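Local atomic coordinates of 2-hydroxyethylphosphonate dioxygenase (Streptomyces viridochromogenes, PDB entry 4YAR), a protein that catalyses the iron-dependent, oxygen-consuming cleavage of 2-hydroxyethylphosphonate to hydroxymethylphosphonate and formate, a step in the biosynthesis of the antibiotic phosphinothricin tripeptide. Residues D166-G171 with F338-A343; V359-R364 with T401-G406. The protein carries 1 engineered substitution. All blocks are in the same frame, centred on the assembly; numbering follows the deposited sequence.

Interaction 1: D166-G171 with F338-A343; sequences DRWITG and FLRVDA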
loop_
_atom_site.group_PDB
_atom_site.type_symbol
_atom_site.label_atom_id
_atom_site.label_comp_id
_atom_site.label_asym_id
_atom_site.label_seq_id
_atom_site.Cartn_x
_atom_site.Cartn_y
_atom_site.Cartn_z
ATOM N N ASP A 166 20.187 -21.536 5.340
ATOM C CA ASP A 166 18.956 -21.041 4.741
ATOM C C ASP A 166 18.854 -19.584 5.080
ATOM O O ASP A 166 17.772 -19.150 5.467
ATOM C CB ASP A 166 17.707 -21.718 5.331
ATOM C CG ASP A 166 17.634 -23.186 5.085
ATOM O OD1 ASP A 166 18.162 -23.653 4.041
ATOM O OD2 ASP A 166 16.983 -23.875 5.933
ATOM N N ARG A 167 19.960 -18.845 4.916
ATOM C CA ARG A 167 20.049 -17.474 5.243
ATOM C C ARG A 167 19.319 -16.598 4.231
ATOM O O ARG A 167 19.203 -15.394 4.430
ATOM C CB ARG A 167 21.505 -17.045 5.317
ATOM C CG ARG A 167 22.320 -17.834 6.334
ATOM C CD ARG A 167 22.218 -17.304 7.758
ATOM N NE ARG A 167 23.195 -16.249 8.023
ATOM C CZ ARG A 167 24.135 -16.220 8.971
ATOM N NH1 ARG A 167 24.328 -17.196 9.845
ATOM N NH2 ARG A 167 24.897 -15.153 9.053
ATOM N N TRP A 168 18.850 -17.182 3.132
ATOM C CA TRP A 168 17.918 -16.465 2.279
ATOM C C TRP A 168 16.653 -16.029 3.071
ATOM O O TRP A 168 15.952 -15.070 2.704
ATOM C CB TRP A 168 17.617 -17.275 1.041
ATOM C CG TRP A 168 16.859 -18.507 1.199
ATOM C CD1 TRP A 168 17.343 -19.707 1.577
ATOM C CD2 TRP A 168 15.452 -18.698 0.914
ATOM N NE1 TRP A 168 16.316 -20.663 1.574
ATOM C CE2 TRP A 168 15.151 -20.063 1.157
ATOM C CE3 TRP A 168 14.433 -17.858 0.479
ATOM C CZ2 TRP A 168 13.885 -20.579 1.021
ATOM C CZ3 TRP A 168 13.167 -18.393 0.269
ATOM C CH2 TRP A 168 12.901 -19.751 0.535
ATOM N N ILE A 169 16.343 -16.758 4.132
ATOM C CA ILE A 169 15.371 -16.284 5.130
ATOM C C ILE A 169 16.191 -15.597 6.161
ATOM O O ILE A 169 16.969 -16.236 6.924
ATOM C CB ILE A 169 14.538 -17.450 5.726
ATOM C CG1 ILE A 169 13.787 -18.207 4.615
ATOM C CG2 ILE A 169 13.702 -16.953 6.922
ATOM C CD1 ILE A 169 13.154 -19.552 4.955
ATOM N N THR A 170 16.162 -14.276 6.140
ATOM C CA THR A 170 17.163 -13.495 6.812
ATOM C C THR A 170 16.942 -13.416 8.340
ATOM O O THR A 170 17.915 -13.306 9.137
ATOM C CB THR A 170 17.266 -12.064 6.229
ATOM O OG1 THR A 170 16.057 -11.309 6.505
ATOM C CG2 THR A 170 17.510 -12.113 4.741
ATOM N N GLY A 171 15.681 -13.478 8.757
ATOM C CA GLY A 171 15.292 -13.186 10.139
ATOM C C GLY A 171 13.788 -13.121 10.368
ATOM O O GLY A 171 13.020 -13.321 9.467
ATOM N N PHE A 338 10.398 -13.688 0.906
ATOM C CA PHE A 338 11.809 -14.006 0.581
ATOM C C PHE A 338 11.783 -14.861 -0.683
ATOM O O PHE A 338 10.996 -15.817 -0.747
ATOM C CB PHE A 338 12.499 -14.782 1.673
ATOM C CG PHE A 338 12.451 -14.192 3.053
ATOM C CD1 PHE A 338 13.436 -13.291 3.491
ATOM C CD2 PHE A 338 11.504 -14.604 3.965
ATOM C CE1 PHE A 338 13.389 -12.779 4.791
ATOM C CE2 PHE A 338 11.529 -14.167 5.320
ATOM C CZ PHE A 338 12.447 -13.191 5.686
ATOM N N LEU A 339 12.585 -14.512 -1.665
ATOM C CA LEU A 339 12.709 -15.287 -2.924
ATOM C C LEU A 339 14.147 -15.778 -3.199
ATOM O O LEU A 339 15.078 -15.007 -3.297
ATOM C CB LEU A 339 12.266 -14.513 -4.117
ATOM C CG LEU A 339 10.841 -14.024 -4.228
ATOM C CD1 LEU A 339 10.644 -13.368 -5.558
ATOM C CD2 LEU A 339 9.859 -15.213 -4.109
ATOM N N ARG A 340 14.271 -17.079 -3.349
ATOM C CA ARG A 340 15.511 -17.701 -3.838
ATOM C C ARG A 340 15.471 -17.904 -5.371
ATOM O O ARG A 340 14.522 -18.475 -5.872
ATOM C CB ARG A 340 15.650 -19.025 -3.097
ATOM C CG ARG A 340 17.045 -19.521 -2.904
ATOM C CD ARG A 340 17.001 -20.939 -2.395
ATOM N NE ARG A 340 18.049 -21.174 -1.420
ATOM C CZ ARG A 340 18.422 -22.380 -0.977
ATOM N NH1 ARG A 340 17.819 -23.487 -1.423
ATOM N NH2 ARG A 340 19.404 -22.479 -0.076
ATOM N N VAL A 341 16.493 -17.400 -6.090
ATOM C CA VAL A 341 16.590 -17.489 -7.525
ATOM C C VAL A 341 17.737 -18.491 -7.820
ATOM O O VAL A 341 18.773 -18.424 -7.187
ATOM C CB VAL A 341 16.948 -16.077 -8.128
ATOM C CG1 VAL A 341 16.956 -16.121 -9.634
ATOM C CG2 VAL A 341 15.968 -15.026 -7.616
ATOM N N ASP A 342 17.543 -19.350 -8.786
ATOM C CA ASP A 342 18.571 -20.359 -9.109
ATOM C C ASP A 342 18.543 -20.847 -10.552
ATOM O O ASP A 342 18.266 -22.013 -10.767
ATOM C CB ASP A 342 18.398 -21.578 -8.156
ATOM C CG ASP A 342 17.076 -22.401 -8.411
ATOM O OD1 ASP A 342 16.097 -21.912 -9.036
ATOM O OD2 ASP A 342 17.022 -23.574 -7.955
ATOM N N ALA A 343 18.837 -19.978 -11.522
ATOM C CA ALA A 343 18.979 -20.380 -12.945
ATOM C C ALA A 343 19.419 -19.214 -13.897
ATOM O O ALA A 343 19.136 -18.043 -13.624
ATOM C CB ALA A 343 17.687 -21.044 -13.451
#

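Interaction 2: V359-R364 with T401-G406; sequences VVTEGR and TVLKFG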
loop_
_atom_site.group_PDB
_atom_site.type_symbol
_atom_site.label_atom_id
_atom_site.label_comp_id
_atom_site.label_asym_id
_atom_site.label_seq_id
_atom_site.Cartn_x
_atom_site.Cartn_y
_atom_site.Cartn_z
ATOM N N VAL A 359 14.792 -5.925 -3.047
ATOM C CA VAL A 359 16.215 -5.754 -2.631
ATOM C C VAL A 359 16.984 -7.040 -2.618
ATOM O O VAL A 359 16.522 -8.105 -2.065
ATOM C CB VAL A 359 16.365 -4.987 -1.301
ATOM C CG1 VAL A 359 15.717 -5.740 -0.161
ATOM C CG2 VAL A 359 17.858 -4.685 -1.003
ATOM N N VAL A 360 18.132 -7.006 -3.276
ATOM C CA VAL A 360 18.981 -8.178 -3.421
ATOM C C VAL A 360 19.786 -8.357 -2.124
ATOM O O VAL A 360 20.385 -7.415 -1.633
ATOM C CB VAL A 360 19.994 -8.035 -4.589
ATOM C CG1 VAL A 360 20.857 -9.253 -4.664
ATOM C CG2 VAL A 360 19.318 -7.822 -5.911
ATOM N N THR A 361 19.778 -9.557 -1.596
ATOM C CA THR A 361 20.532 -9.902 -0.390
ATOM C C THR A 361 21.669 -10.873 -0.624
ATOM O O THR A 361 22.594 -10.904 0.192
ATOM C CB THR A 361 19.684 -10.464 0.701
ATOM O OG1 THR A 361 19.059 -11.665 0.270
ATOM C CG2 THR A 361 18.592 -9.448 1.133
ATOM N N GLU A 362 21.711 -11.504 -1.769
ATOM C CA GLU A 362 22.812 -12.390 -2.133
ATOM C C GLU A 362 22.876 -12.569 -3.619
ATOM O O GLU A 362 21.864 -12.805 -4.272
ATOM C CB GLU A 362 22.632 -13.754 -1.521
ATOM C CG GLU A 362 23.920 -14.553 -1.411
ATOM C CD GLU A 362 23.598 -15.978 -1.037
ATOM O OE1 GLU A 362 23.404 -16.222 0.180
ATOM O OE2 GLU A 362 23.495 -16.818 -1.953
ATOM N N GLY A 363 24.102 -12.537 -4.157
ATOM C CA GLY A 363 24.320 -12.889 -5.553
ATOM C C GLY A 363 24.347 -11.691 -6.469
ATOM O O GLY A 363 23.999 -10.522 -6.103
ATOM N N ARG A 364 24.763 -11.934 -7.697
ATOM C CA ARG A 364 24.704 -10.882 -8.732
ATOM C C ARG A 364 23.542 -11.381 -9.577
ATOM O O ARG A 364 23.694 -12.385 -10.313
ATOM C CB ARG A 364 25.987 -10.750 -9.591
ATOM C CG ARG A 364 25.840 -9.688 -10.673
ATOM C CD ARG A 364 27.082 -9.366 -11.493
ATOM N NE ARG A 364 28.125 -8.697 -10.730
ATOM C CZ ARG A 364 29.319 -9.214 -10.425
ATOM N NH1 ARG A 364 29.662 -10.445 -10.807
ATOM N NH2 ARG A 364 30.194 -8.477 -9.744
ATOM N N THR A 401 19.454 -14.293 -3.936
ATOM C CA THR A 401 18.295 -14.093 -3.073
ATOM C C THR A 401 17.875 -12.659 -3.190
ATOM O O THR A 401 18.691 -11.713 -3.206
ATOM C CB THR A 401 18.611 -14.377 -1.576
ATOM O OG1 THR A 401 19.156 -15.667 -1.461
ATOM C CG2 THR A 401 17.305 -14.352 -0.699
ATOM N N VAL A 402 16.566 -12.491 -3.212
ATOM C CA VAL A 402 16.026 -11.180 -3.243
ATOM C C VAL A 402 14.835 -11.102 -2.301
ATOM O O VAL A 402 14.058 -12.071 -2.208
ATOM C CB VAL A 402 15.690 -10.784 -4.702
ATOM C CG1 VAL A 402 14.533 -11.606 -5.255
ATOM C CG2 VAL A 402 15.320 -9.321 -4.805
ATOM N N LEU A 403 14.651 -9.951 -1.669
ATOM C CA LEU A 403 13.410 -9.739 -0.867
ATOM C C LEU A 403 12.408 -8.994 -1.749
ATOM O O LEU A 403 12.802 -8.097 -2.492
ATOM C CB LEU A 403 13.740 -8.913 0.374
ATOM C CG LEU A 403 14.780 -9.419 1.386
ATOM C CD1 LEU A 403 14.735 -8.690 2.709
ATOM C CD2 LEU A 403 14.636 -10.887 1.583
ATOM N N LYS A 404 11.149 -9.464 -1.728
ATOM C CA LYS A 404 10.090 -8.921 -2.532
ATOM C C LYS A 404 9.047 -8.305 -1.612
ATOM O O LYS A 404 8.359 -9.014 -0.833
ATOM C CB LYS A 404 9.443 -9.981 -3.385
ATOM C CG LYS A 404 8.185 -9.515 -4.085
ATOM C CD LYS A 404 7.795 -10.592 -5.070
ATOM C CE LYS A 404 6.567 -10.204 -5.871
ATOM N NZ LYS A 404 6.853 -10.527 -7.252
ATOM N N PHE A 405 8.861 -7.024 -1.741
ATOM C CA PHE A 405 7.830 -6.300 -0.958
ATOM C C PHE A 405 6.769 -5.826 -1.920
ATOM O O PHE A 405 7.032 -5.503 -3.096
ATOM C CB PHE A 405 8.421 -5.121 -0.159
ATOM C CG PHE A 405 9.469 -5.492 0.842
ATOM C CD1 PHE A 405 9.103 -5.923 2.129
ATOM C CD2 PHE A 405 10.799 -5.491 0.508
ATOM C CE1 PHE A 405 10.071 -6.235 3.088
ATOM C CE2 PHE A 405 11.769 -5.789 1.461
ATOM C CZ PHE A 405 11.402 -6.190 2.738
ATOM N N GLY A 406 5.552 -5.631 -1.410
ATOM C CA GLY A 406 4.512 -5.138 -2.200
ATOM C C GLY A 406 3.607 -4.185 -1.465
ATOM O O GLY A 406 3.298 -4.331 -0.320
HETATM O O HOH W 1 20.807 -15.832 0.708
#

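Interaction 1: D166-G171 with F338-A343
With chi1 at 68°, Trp168 holds its CG between its own backbone N and carbonyl carbon, which carries the indole out to Arg340; Arg340 in turn runs from a CG anti to its N (chi1 -152°) and bends at chi3, laying its aliphatic chain and guanidinium over one indole face. Arg340 CD sits 4.0 Å from the centroid of the Trp168 five-membered ring, a CH-pi contact nearly on the ring normal. Arg340 NE comes to 3.4 Å from Trp168 CD1, and the guanidinium is turned 30° from the ring plane. Ile169 CG1 covers the other indole face, while the CZ3 edge reaches the backbone of Phe338. A type I turn from Asp166 to Ile169, closed by Ile169 N to Asp166 O, presents these groups to strand 335-343.

In the second half of the contact, Ile169 CA lies over the centre of the Phe338 ring, and Ile169 CG2 touches Phe338 CE2 at 3.9 Å. Oblique to this ring, Trp168 O comes to 3.2 Å from Phe338 CD1 and Thr170 N to 3.4 Å from Phe338 CE1. Thr170 OG1 also approaches CE1 but spends its hydrogen bond on Asn137 O in strand 133-140, so a short polar side chain suits this place between two sheets. Asp166 OD1 stands 4.5 Å from Arg340 NH2, well out of the guanidinium plane. No hydrogen bond joins the segments: the loop leading into strand 173-176 of the six-stranded sheet docks on the seven-stranded one through aromatic faces, aliphatic carbon and backbone, and the carboxylate probably adds only a diffuse attraction.

Interaction 2: V359-R364 with T401-G406
Val359 and Leu403 meet as an antiparallel hydrogen-bonded pair, their side chains side by side and pointing the same way, with Val359 CG1 3.8 Å from Leu403 CB. Leu403 N gives a nearly straight bond to Val359 O (2.7 Å, 171°), and Val359 N returns one to Leu403 O in its carbonyl plane. CG2 of Val402, anti to its backbone N, is thereby set against the neighbouring strand, 3.2 Å from Val359 O. At Thr401 the pairing changes: Thr361 and Glu362 both face this one residue, a classic beta bulge. A psi near -13° at Thr361 turns the chain so that its own N, 2.9 Å away and above the carbonyl plane, and more weakly Glu362 N both point at Thr401 O; Thr401 N bonds to Glu362 O. Beta-branched Val359, Val360, Thr401 and Val402 suit the extended chains, while Thr361 packs CG2 on Leu403 CG. At the bulge, a water 2.7 Å from Glu362 OE1 donates to it and bonds to Thr401 OG1, joining the side chains of exposed Glu362 and buried Thr401. Beyond the pair, Val360 bonds through its backbone to Asp383 and Gly384, and Phe405, whose edge meets Val359 CG1, stacks on Tyr197 of the six-stranded sheet.

Both interactions are largely buried and draw on the same seven-stranded sheet, in which strand 400-407 lies between 335-343 and 355-362. Interaction 2 works within the sheet, pairing strands by backbone hydrogen bonds; interaction 1 lays the loop before strand 173-176 on it, through side chains packed on one another and on backbone, with no hydrogen bond across. Their centres are 8 Å apart: Leu339 N probably bonds to Val402 O (2.9 Å), and Phe338 CD1 packs against Leu403 CD2. Trp168 CB rests on Thr401 OG1, at the bulged end of interaction 2. The charged side chains in contact lie at the margins: partly exposed Asp166 and Arg340 in one, exposed Glu362 in the other.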